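Local structure of surface-associated protein CshA (Streptococcus gordonii, 5L2D) at residues S91-Y96 and D135-W140; P104-R109 and I131-D136; P197-T202 and P247-S252. The protein binds host fibronectin as a cell-wall-anchored surface adhesin, of which this chain is the non-repetitive domain 2 (NR2). One frame throughout, in Å; residues are numbered along the deposited sequence.

Contact 1: residues S91-Y96 and D135-W140; sequences SYLKGY and DDAVNW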
loop_
_atom_site.group_PDB
_atom_site.type_symbol
_atom_site.label_atom_id
_atom_site.label_comp_id
_atom_site.label_asym_id
_atom_site.label_seq_id
_atom_site.Cartn_x
_atom_site.Cartn_y
_atom_site.Cartn_z
ATOM N N SER A 91 -7.684 1.516 11.167
ATOM C CA SER A 91 -9.022 1.254 11.732
ATOM C C SER A 91 -9.823 0.220 10.992
ATOM O O SER A 91 -9.578 -0.036 9.825
ATOM C CB SER A 91 -9.853 2.515 11.629
ATOM O OG SER A 91 -9.463 3.421 12.599
ATOM N N TYR A 92 -10.842 -0.315 11.657
ATOM C CA TYR A 92 -11.964 -0.926 10.929
ATOM C C TYR A 92 -12.821 0.140 10.274
ATOM O O TYR A 92 -12.966 1.226 10.841
ATOM C CB TYR A 92 -12.839 -1.748 11.861
ATOM C CG TYR A 92 -12.157 -3.016 12.247
ATOM C CD1 TYR A 92 -11.976 -4.046 11.319
ATOM C CD2 TYR A 92 -11.636 -3.172 13.522
ATOM C CE1 TYR A 92 -11.315 -5.219 11.673
ATOM C CE2 TYR A 92 -10.976 -4.331 13.888
ATOM C CZ TYR A 92 -10.822 -5.342 12.968
ATOM O OH TYR A 92 -10.175 -6.460 13.371
ATOM N N LEU A 93 -13.390 -0.183 9.102
ATOM C CA LEU A 93 -14.341 0.701 8.397
ATOM C C LEU A 93 -15.605 0.946 9.257
ATOM O O LEU A 93 -16.099 0.022 9.886
ATOM C CB LEU A 93 -14.743 0.054 7.090
ATOM C CG LEU A 93 -13.617 -0.292 6.132
ATOM C CD1 LEU A 93 -14.144 -1.118 4.973
ATOM C CD2 LEU A 93 -12.963 0.975 5.630
ATOM N N LYS A 94 -16.119 2.175 9.307
ATOM C CA LYS A 94 -17.226 2.497 10.242
ATOM C C LYS A 94 -18.485 1.717 9.836
ATOM O O LYS A 94 -18.800 1.598 8.645
ATOM C CB LYS A 94 -17.494 4.023 10.334
ATOM N N GLY A 95 -19.180 1.163 10.828
ATOM C CA GLY A 95 -20.320 0.286 10.566
ATOM C C GLY A 95 -19.882 -1.082 10.058
ATOM O O GLY A 95 -20.383 -1.604 9.070
ATOM N N TYR A 96 -18.907 -1.653 10.731
ATOM C CA TYR A 96 -18.583 -3.049 10.571
ATOM C C TYR A 96 -18.505 -3.568 12.006
ATOM O O TYR A 96 -18.233 -2.814 12.956
ATOM C CB TYR A 96 -17.291 -3.208 9.773
ATOM C CG TYR A 96 -16.624 -4.568 9.843
ATOM C CD1 TYR A 96 -16.839 -5.542 8.855
ATOM C CD2 TYR A 96 -15.732 -4.865 10.877
ATOM C CE1 TYR A 96 -16.192 -6.775 8.916
ATOM C CE2 TYR A 96 -15.087 -6.091 10.953
ATOM C CZ TYR A 96 -15.309 -7.044 9.977
ATOM O OH TYR A 96 -14.643 -8.258 10.066
ATOM N N ASP A 135 -7.317 -9.192 8.489
ATOM C CA ASP A 135 -8.709 -9.071 8.906
ATOM C C ASP A 135 -9.407 -8.116 7.935
ATOM O O ASP A 135 -8.795 -7.205 7.393
ATOM C CB ASP A 135 -8.822 -8.604 10.373
ATOM C CG ASP A 135 -10.232 -8.782 10.973
ATOM O OD1 ASP A 135 -11.083 -9.544 10.455
ATOM O OD2 ASP A 135 -10.484 -8.147 12.008
ATOM N N ASP A 136 -10.692 -8.350 7.720
ATOM C CA ASP A 136 -11.455 -7.664 6.691
ATOM C C ASP A 136 -11.797 -6.245 7.092
ATOM O O ASP A 136 -11.734 -5.901 8.268
ATOM C CB ASP A 136 -12.755 -8.437 6.401
ATOM C CG ASP A 136 -12.502 -9.891 5.919
ATOM O OD1 ASP A 136 -11.412 -10.203 5.349
ATOM O OD2 ASP A 136 -13.428 -10.717 6.113
ATOM N N ALA A 137 -12.135 -5.423 6.103
ATOM C CA ALA A 137 -12.836 -4.144 6.342
ATOM C C ALA A 137 -12.037 -3.154 7.182
ATOM O O ALA A 137 -12.504 -2.644 8.221
ATOM C CB ALA A 137 -14.197 -4.393 6.958
ATOM N N VAL A 138 -10.839 -2.863 6.675
ATOM C CA VAL A 138 -9.897 -1.949 7.324
ATOM C C VAL A 138 -9.410 -0.891 6.336
ATOM O O VAL A 138 -9.260 -1.143 5.147
ATOM C CB VAL A 138 -8.694 -2.701 7.907
ATOM C CG1 VAL A 138 -9.001 -3.198 9.301
ATOM C CG2 VAL A 138 -8.333 -3.875 7.003
ATOM N N ASN A 139 -9.237 0.313 6.854
ATOM C CA ASN A 139 -8.559 1.386 6.177
ATOM C C ASN A 139 -7.252 1.494 6.935
ATOM O O ASN A 139 -7.227 1.997 8.079
ATOM C CB ASN A 139 -9.360 2.679 6.302
ATOM C CG ASN A 139 -8.681 3.845 5.646
ATOM O OD1 ASN A 139 -7.804 3.709 4.756
ATOM N ND2 ASN A 139 -9.060 5.010 6.086
ATOM N N TRP A 140 -6.179 0.973 6.338
ATOM C CA TRP A 140 -4.849 1.077 6.951
ATOM C C TRP A 140 -3.814 1.640 5.998
ATOM O O TRP A 140 -4.110 2.024 4.850
ATOM C CB TRP A 140 -4.397 -0.256 7.545
ATOM C CG TRP A 140 -4.236 -1.368 6.551
ATOM C CD1 TRP A 140 -5.227 -2.028 5.906
ATOM C CD2 TRP A 140 -3.010 -1.979 6.124
ATOM N NE1 TRP A 140 -4.707 -3.005 5.088
ATOM C CE2 TRP A 140 -3.349 -3.006 5.216
ATOM C CE3 TRP A 140 -1.653 -1.757 6.421
ATOM C CZ2 TRP A 140 -2.395 -3.802 4.596
ATOM C CZ3 TRP A 140 -0.688 -2.562 5.811
ATOM C CH2 TRP A 140 -1.069 -3.568 4.905
#

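Contact 2: residues P104-R109 and I131-D136; sequences PSVTGR and IILPDD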
loop_
_atom_site.group_PDB
_atom_site.type_symbol
_atom_site.label_atom_id
_atom_site.label_comp_id
_atom_site.label_asym_id
_atom_site.label_seq_id
_atom_site.Cartn_x
_atom_site.Cartn_y
_atom_site.Cartn_z
ATOM N N PRO A 104 -5.847 -6.296 14.305
ATOM C CA PRO A 104 -4.561 -6.980 14.502
ATOM C C PRO A 104 -3.390 -6.296 13.806
ATOM O O PRO A 104 -3.584 -5.568 12.833
ATOM C CB PRO A 104 -4.786 -8.387 13.920
ATOM C CG PRO A 104 -6.067 -8.343 13.157
ATOM C CD PRO A 104 -6.846 -7.148 13.630
ATOM N N SER A 105 -2.186 -6.549 14.322
ATOM C CA SER A 105 -0.938 -5.991 13.788
ATOM C C SER A 105 -0.727 -6.470 12.353
ATOM O O SER A 105 -1.122 -7.602 12.025
ATOM C CB SER A 105 0.268 -6.435 14.651
ATOM O OG SER A 105 0.107 -6.143 16.049
ATOM N N VAL A 106 -0.109 -5.641 11.499
ATOM C CA VAL A 106 0.213 -6.127 10.150
ATOM C C VAL A 106 1.417 -7.071 10.288
ATOM O O VAL A 106 2.138 -6.958 11.268
ATOM C CB VAL A 106 0.422 -5.005 9.065
ATOM C CG1 VAL A 106 -0.179 -3.665 9.482
ATOM C CG2 VAL A 106 1.877 -4.846 8.671
ATOM N N THR A 107 1.627 -7.995 9.340
ATOM C CA THR A 107 2.638 -9.039 9.510
ATOM C C THR A 107 2.852 -9.866 8.265
ATOM O O THR A 107 2.025 -9.864 7.353
ATOM C CB THR A 107 2.236 -10.034 10.640
ATOM O OG1 THR A 107 3.148 -11.151 10.675
ATOM C CG2 THR A 107 0.790 -10.552 10.435
ATOM N N GLY A 108 3.957 -10.605 8.267
ATOM C CA GLY A 108 4.219 -11.619 7.254
ATOM C C GLY A 108 3.811 -12.999 7.741
ATOM O O GLY A 108 2.888 -13.614 7.176
ATOM N N ARG A 109 4.468 -13.421 8.834
ATOM C CA ARG A 109 4.574 -14.826 9.322
ATOM C C ARG A 109 3.490 -15.825 8.870
ATOM O O ARG A 109 2.464 -15.978 9.523
ATOM C CB ARG A 109 4.699 -14.841 10.862
ATOM N N ILE A 131 3.194 -9.043 2.935
ATOM C CA ILE A 131 2.764 -8.382 4.165
ATOM C C ILE A 131 1.298 -8.077 4.028
ATOM O O ILE A 131 0.854 -7.618 2.985
ATOM C CB ILE A 131 3.512 -7.062 4.404
ATOM C CG1 ILE A 131 4.944 -7.344 4.793
ATOM C CG2 ILE A 131 2.872 -6.248 5.523
ATOM C CD1 ILE A 131 5.825 -6.129 4.622
ATOM N N ILE A 132 0.554 -8.288 5.098
ATOM C CA ILE A 132 -0.893 -8.179 5.044
ATOM C C ILE A 132 -1.404 -7.896 6.440
ATOM O O ILE A 132 -0.794 -8.317 7.438
ATOM C CB ILE A 132 -1.510 -9.478 4.465
ATOM C CG1 ILE A 132 -3.041 -9.418 4.460
ATOM C CG2 ILE A 132 -1.022 -10.704 5.227
ATOM C CD1 ILE A 132 -3.694 -10.504 3.612
ATOM N N LEU A 133 -2.486 -7.132 6.504
ATOM C CA LEU A 133 -3.194 -6.908 7.754
ATOM C C LEU A 133 -4.321 -7.899 7.725
ATOM O O LEU A 133 -5.237 -7.755 6.903
ATOM C CB LEU A 133 -3.750 -5.500 7.852
ATOM C CG LEU A 133 -4.247 -5.159 9.248
ATOM C CD1 LEU A 133 -4.552 -3.675 9.312
ATOM C CD2 LEU A 133 -5.475 -5.950 9.643
ATOM N N PRO A 134 -4.256 -8.909 8.616
ATOM C CA PRO A 134 -5.057 -10.135 8.549
ATOM C C PRO A 134 -6.483 -10.005 9.116
ATOM O O PRO A 134 -6.815 -10.629 10.114
ATOM C CB PRO A 134 -4.229 -11.090 9.404
ATOM C CG PRO A 134 -3.709 -10.207 10.498
ATOM C CD PRO A 134 -3.371 -8.915 9.804
ATOM N N ASP A 135 -7.317 -9.192 8.489
ATOM C CA ASP A 135 -8.709 -9.071 8.906
ATOM C C ASP A 135 -9.407 -8.116 7.935
ATOM O O ASP A 135 -8.795 -7.205 7.393
ATOM C CB ASP A 135 -8.822 -8.604 10.373
ATOM C CG ASP A 135 -10.232 -8.782 10.973
ATOM O OD1 ASP A 135 -11.083 -9.544 10.455
ATOM O OD2 ASP A 135 -10.484 -8.147 12.008
ATOM N N ASP A 136 -10.692 -8.350 7.720
ATOM C CA ASP A 136 -11.455 -7.664 6.691
ATOM C C ASP A 136 -11.797 -6.245 7.092
ATOM O O ASP A 136 -11.734 -5.901 8.268
ATOM C CB ASP A 136 -12.755 -8.437 6.401
ATOM C CG ASP A 136 -12.502 -9.891 5.919
ATOM O OD1 ASP A 136 -11.412 -10.203 5.349
ATOM O OD2 ASP A 136 -13.428 -10.717 6.113
#

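Contact 3: residues P197-T202 and P247-S252; sequences PYTVMT and PIISAS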
loop_
_atom_site.group_PDB
_atom_site.type_symbol
_atom_site.label_atom_id
_atom_site.label_comp_id
_atom_site.label_asym_id
_atom_site.label_seq_id
_atom_site.Cartn_x
_atom_site.Cartn_y
_atom_site.Cartn_z
ATOM N N PRO A 197 -2.510 -4.324 -19.300
ATOM C CA PRO A 197 -1.850 -5.364 -18.461
ATOM C C PRO A 197 -2.554 -5.329 -17.105
ATOM O O PRO A 197 -2.623 -6.316 -16.363
ATOM C CB PRO A 197 -0.403 -4.895 -18.337
ATOM C CG PRO A 197 -0.418 -3.440 -18.684
ATOM C CD PRO A 197 -1.684 -3.100 -19.426
ATOM N N TYR A 198 -3.084 -4.146 -16.821
ATOM C CA TYR A 198 -3.900 -3.863 -15.670
ATOM C C TYR A 198 -4.829 -2.773 -16.165
ATOM O O TYR A 198 -4.566 -2.199 -17.237
ATOM C CB TYR A 198 -3.014 -3.325 -14.535
ATOM C CG TYR A 198 -2.326 -1.974 -14.792
ATOM C CD1 TYR A 198 -1.014 -1.896 -15.276
ATOM C CD2 TYR A 198 -2.980 -0.790 -14.501
ATOM C CE1 TYR A 198 -0.392 -0.668 -15.475
ATOM C CE2 TYR A 198 -2.372 0.424 -14.706
ATOM C CZ TYR A 198 -1.088 0.482 -15.190
ATOM O OH TYR A 198 -0.540 1.731 -15.363
ATOM N N THR A 199 -5.871 -2.461 -15.394
ATOM C CA THR A 199 -6.714 -1.328 -15.727
ATOM C C THR A 199 -6.978 -0.436 -14.530
ATOM O O THR A 199 -7.082 -0.905 -13.397
ATOM C CB THR A 199 -8.084 -1.782 -16.202
ATOM O OG1 THR A 199 -8.746 -2.353 -15.086
ATOM C CG2 THR A 199 -7.966 -2.817 -17.311
ATOM N N VAL A 200 -7.177 0.846 -14.797
ATOM C CA VAL A 200 -7.272 1.797 -13.728
ATOM C C VAL A 200 -8.680 1.869 -13.137
ATOM O O VAL A 200 -9.655 2.002 -13.854
ATOM C CB VAL A 200 -6.834 3.195 -14.221
ATOM C CG1 VAL A 200 -6.968 4.202 -13.077
ATOM C CG2 VAL A 200 -5.414 3.140 -14.800
ATOM N N MET A 201 -8.789 1.838 -11.826
ATOM C CA MET A 201 -10.096 1.950 -11.193
ATOM C C MET A 201 -10.639 3.370 -11.272
ATOM O O MET A 201 -9.883 4.292 -11.000
ATOM C CB MET A 201 -9.958 1.532 -9.729
ATOM C CG MET A 201 -11.236 1.546 -8.929
ATOM S SD MET A 201 -10.935 1.214 -7.187
ATOM C CE MET A 201 -10.017 -0.331 -7.305
ATOM N N THR A 202 -11.937 3.534 -11.614
ATOM C CA THR A 202 -12.624 4.869 -11.739
ATOM C C THR A 202 -13.911 4.958 -10.939
ATOM O O THR A 202 -14.379 3.927 -10.464
ATOM C CB THR A 202 -13.045 5.185 -13.186
ATOM O OG1 THR A 202 -14.283 4.518 -13.485
ATOM C CG2 THR A 202 -11.954 4.762 -14.205
ATOM N N PRO A 247 -4.927 3.412 -7.085
ATOM C CA PRO A 247 -5.576 2.094 -7.118
ATOM C C PRO A 247 -5.853 1.519 -8.531
ATOM O O PRO A 247 -6.553 2.148 -9.326
ATOM C CB PRO A 247 -6.890 2.345 -6.387
ATOM C CG PRO A 247 -7.185 3.776 -6.641
ATOM C CD PRO A 247 -5.836 4.442 -6.561
ATOM N N ILE A 248 -5.264 0.357 -8.827
ATOM C CA ILE A 248 -5.628 -0.450 -9.996
ATOM C C ILE A 248 -6.528 -1.656 -9.682
ATOM O O ILE A 248 -6.774 -2.012 -8.532
ATOM C CB ILE A 248 -4.408 -1.056 -10.682
ATOM C CG1 ILE A 248 -3.570 -1.886 -9.695
ATOM C CG2 ILE A 248 -3.626 0.034 -11.348
ATOM C CD1 ILE A 248 -2.865 -3.071 -10.319
ATOM N N ILE A 249 -6.997 -2.272 -10.758
ATOM C CA ILE A 249 -7.691 -3.566 -10.758
ATOM C C ILE A 249 -6.874 -4.603 -11.559
ATOM O O ILE A 249 -6.393 -4.346 -12.701
ATOM C CB ILE A 249 -9.103 -3.337 -11.311
ATOM C CG1 ILE A 249 -10.039 -3.080 -10.134
ATOM C CG2 ILE A 249 -9.577 -4.479 -12.174
ATOM C CD1 ILE A 249 -11.404 -2.572 -10.534
ATOM N N SER A 250 -6.669 -5.769 -10.956
ATOM C CA SER A 250 -5.858 -6.785 -11.637
ATOM C C SER A 250 -6.697 -7.568 -12.645
ATOM O O SER A 250 -7.922 -7.691 -12.498
ATOM C CB SER A 250 -5.133 -7.712 -10.652
ATOM O OG SER A 250 -3.724 -7.566 -10.830
ATOM N N ALA A 251 -6.019 -8.075 -13.675
ATOM C CA ALA A 251 -6.662 -8.810 -14.774
ATOM C C ALA A 251 -7.348 -10.132 -14.359
ATOM O O ALA A 251 -7.237 -10.605 -13.215
ATOM C CB ALA A 251 -5.648 -9.066 -15.896
ATOM N N SER A 252 -8.087 -10.692 -15.312
ATOM C CA SER A 252 -8.622 -12.044 -15.207
ATOM C C SER A 252 -7.691 -13.002 -15.950
ATOM O O SER A 252 -6.948 -13.759 -15.329
ATOM C CB SER A 252 -10.040 -12.124 -15.791
ATOM O OG SER A 252 -11.002 -11.572 -14.908
#

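Contact 1: residues S91-Y96 and D135-W140
Ala137 is the bump here, and Leu93 and Tyr96 form the hollow that takes it. Its methyl sits over one face of the Tyr96 ring, CB 3.7 Å from the ring centroid and shifted toward the rim on the CD1 side, a CH-pi contact. Tyr96 can lay its ring there because CG is anti to the backbone N (chi1 164°). Leu93 closes the hollow with CD1, 3.8 Å from Ala137 CB, while its other methyl, CD2, rests 4.0 Å from Asn139 CB. This is the pairing of the short strand 91-92 with the start of the long strand 138-150, antiparallel. Ser91 and Asn139 form a hydrogen-bonded pair, with Asn139 N 3.0 Å from Ser91 O and a return bond from Ser91 N to Asn139 O. Just past the strand, Leu93 N reaches Ala137 O at 2.8 Å. Tyr92 brings its ring edge along the backbone of 136-137, with CE1 3.5 Å from Asp136 O, and its CD1 meets Val138 CG1 at 3.7 Å. The amide of Asn139 turns elsewhere, its ND2 bonded to Asn66 OD1. Beyond Leu93 lies Thr272 of the second subunit.

Contact 2: residues P104-R109 and I131-D136
Ile131 turns CG1 beside its backbone N (chi1 -72°), which swings CG2 anti to that N and against Val106, whose CG2 it meets at 3.6 Å. Leu133 has CG anti to its own N (chi1 -169°), and the branched end faces the carbonyl oxygen of Pro104, with CG 3.7 Å from Pro104 O. The two side chains of the first pair cross at a slant; at the other end the contact is proline on proline, Pro104 CG lying 4.0 Å from Pro134 CG. Pro104 CG also packs on Asp135 CB, at 3.9 Å. Pro134 is the centre of an inverse gamma turn, and its CD comes 3.4 Å from Ser105 O. Next to the Val106-Ile131 contact, Thr107 and Ile132 make a single antiparallel bridge. Thr107 N bonds Ile132 O at 3.1 Å and Ile132 N bonds Thr107 O in return. Elsewhere the loop is held by Ser105 OG, hydrogen-bonded to Asp34 OD2, and by a backbone hydrogen bond between Val106 and Phe39. Val106 and Leu133 both pack on Trp140 of strand 138-150, Ile131 reaches Phe144 of that strand, and Ile131 and Ile132 pair antiparallel with a strand of the second subunit.

Contact 3: residues P197-T202 and P247-S252
Met201 and Ile249 meet at the apolar centre of this pairing, Met201 CE lying 3.9 Å from Ile249 CG1. The methionine is extended through chi1 (-178°) and chi2, then bends at chi3 (-54°), which turns the methyl toward Ile249, with the two side chains at about a right angle. The same CE touches Pro247 CB at 4.2 Å. The setting is a three-stranded antiparallel sheet in which strand 244-250 runs between strands 172-177 and 198-200, so the contact joins the middle strand to one of the two that are outermost within this chain. Tyr172 and Ile174 of strand 172-177 pack on Met201 and Pro247 respectively.

A second apolar patch lies near Tyr198, whose CD2 and CE2 meet the CG2 methyl of Ile248 obliquely; CD2 to CG2 is 3.3 Å. Pro256 of the second subunit packs on both of these residues. Thr199 and Ile249 put their side chains on one face of the sheet, where Thr199 OG1 is 3.7 Å from Ile249 CG2.

Moving outward to the polar backbone, Thr199 and Ile249 are the hydrogen-bonded pair. Ile249 N to Thr199 O is the firm bond at 3.0 Å. The return bond, Thr199 N to Ile249 O, is straight but weak, and the one from Met201 N to Pro247 O, at 3.4 Å, is weak too. The segment then runs into helix 203-210, and at its N-cap Thr202 OG1 accepts a hydrogen bond from Met205 N.

Contacts 1 and 2 are neighbours, their centres about 13 Å apart, and they share Asp135 and Asp136. They touch directly where Trp140 of contact 1 packs on Leu133 and Val106 of contact 2, and where Tyr92 meets Pro104. Along the chain, 104-109 opens after 91-96, and both contacts close on the same stretch, 131-140. Contact 3 follows in series on the separate three-stranded sheet, about 22 and 23 Å from the other two between centres, without touching them. All three lie in the NR2 domain and border the second subunit. Contacts 1 and 2 thus form one continuous region where strands pair with that subunit, probably helping to join the two copies, whereas contact 3 meets it through side-chain packing.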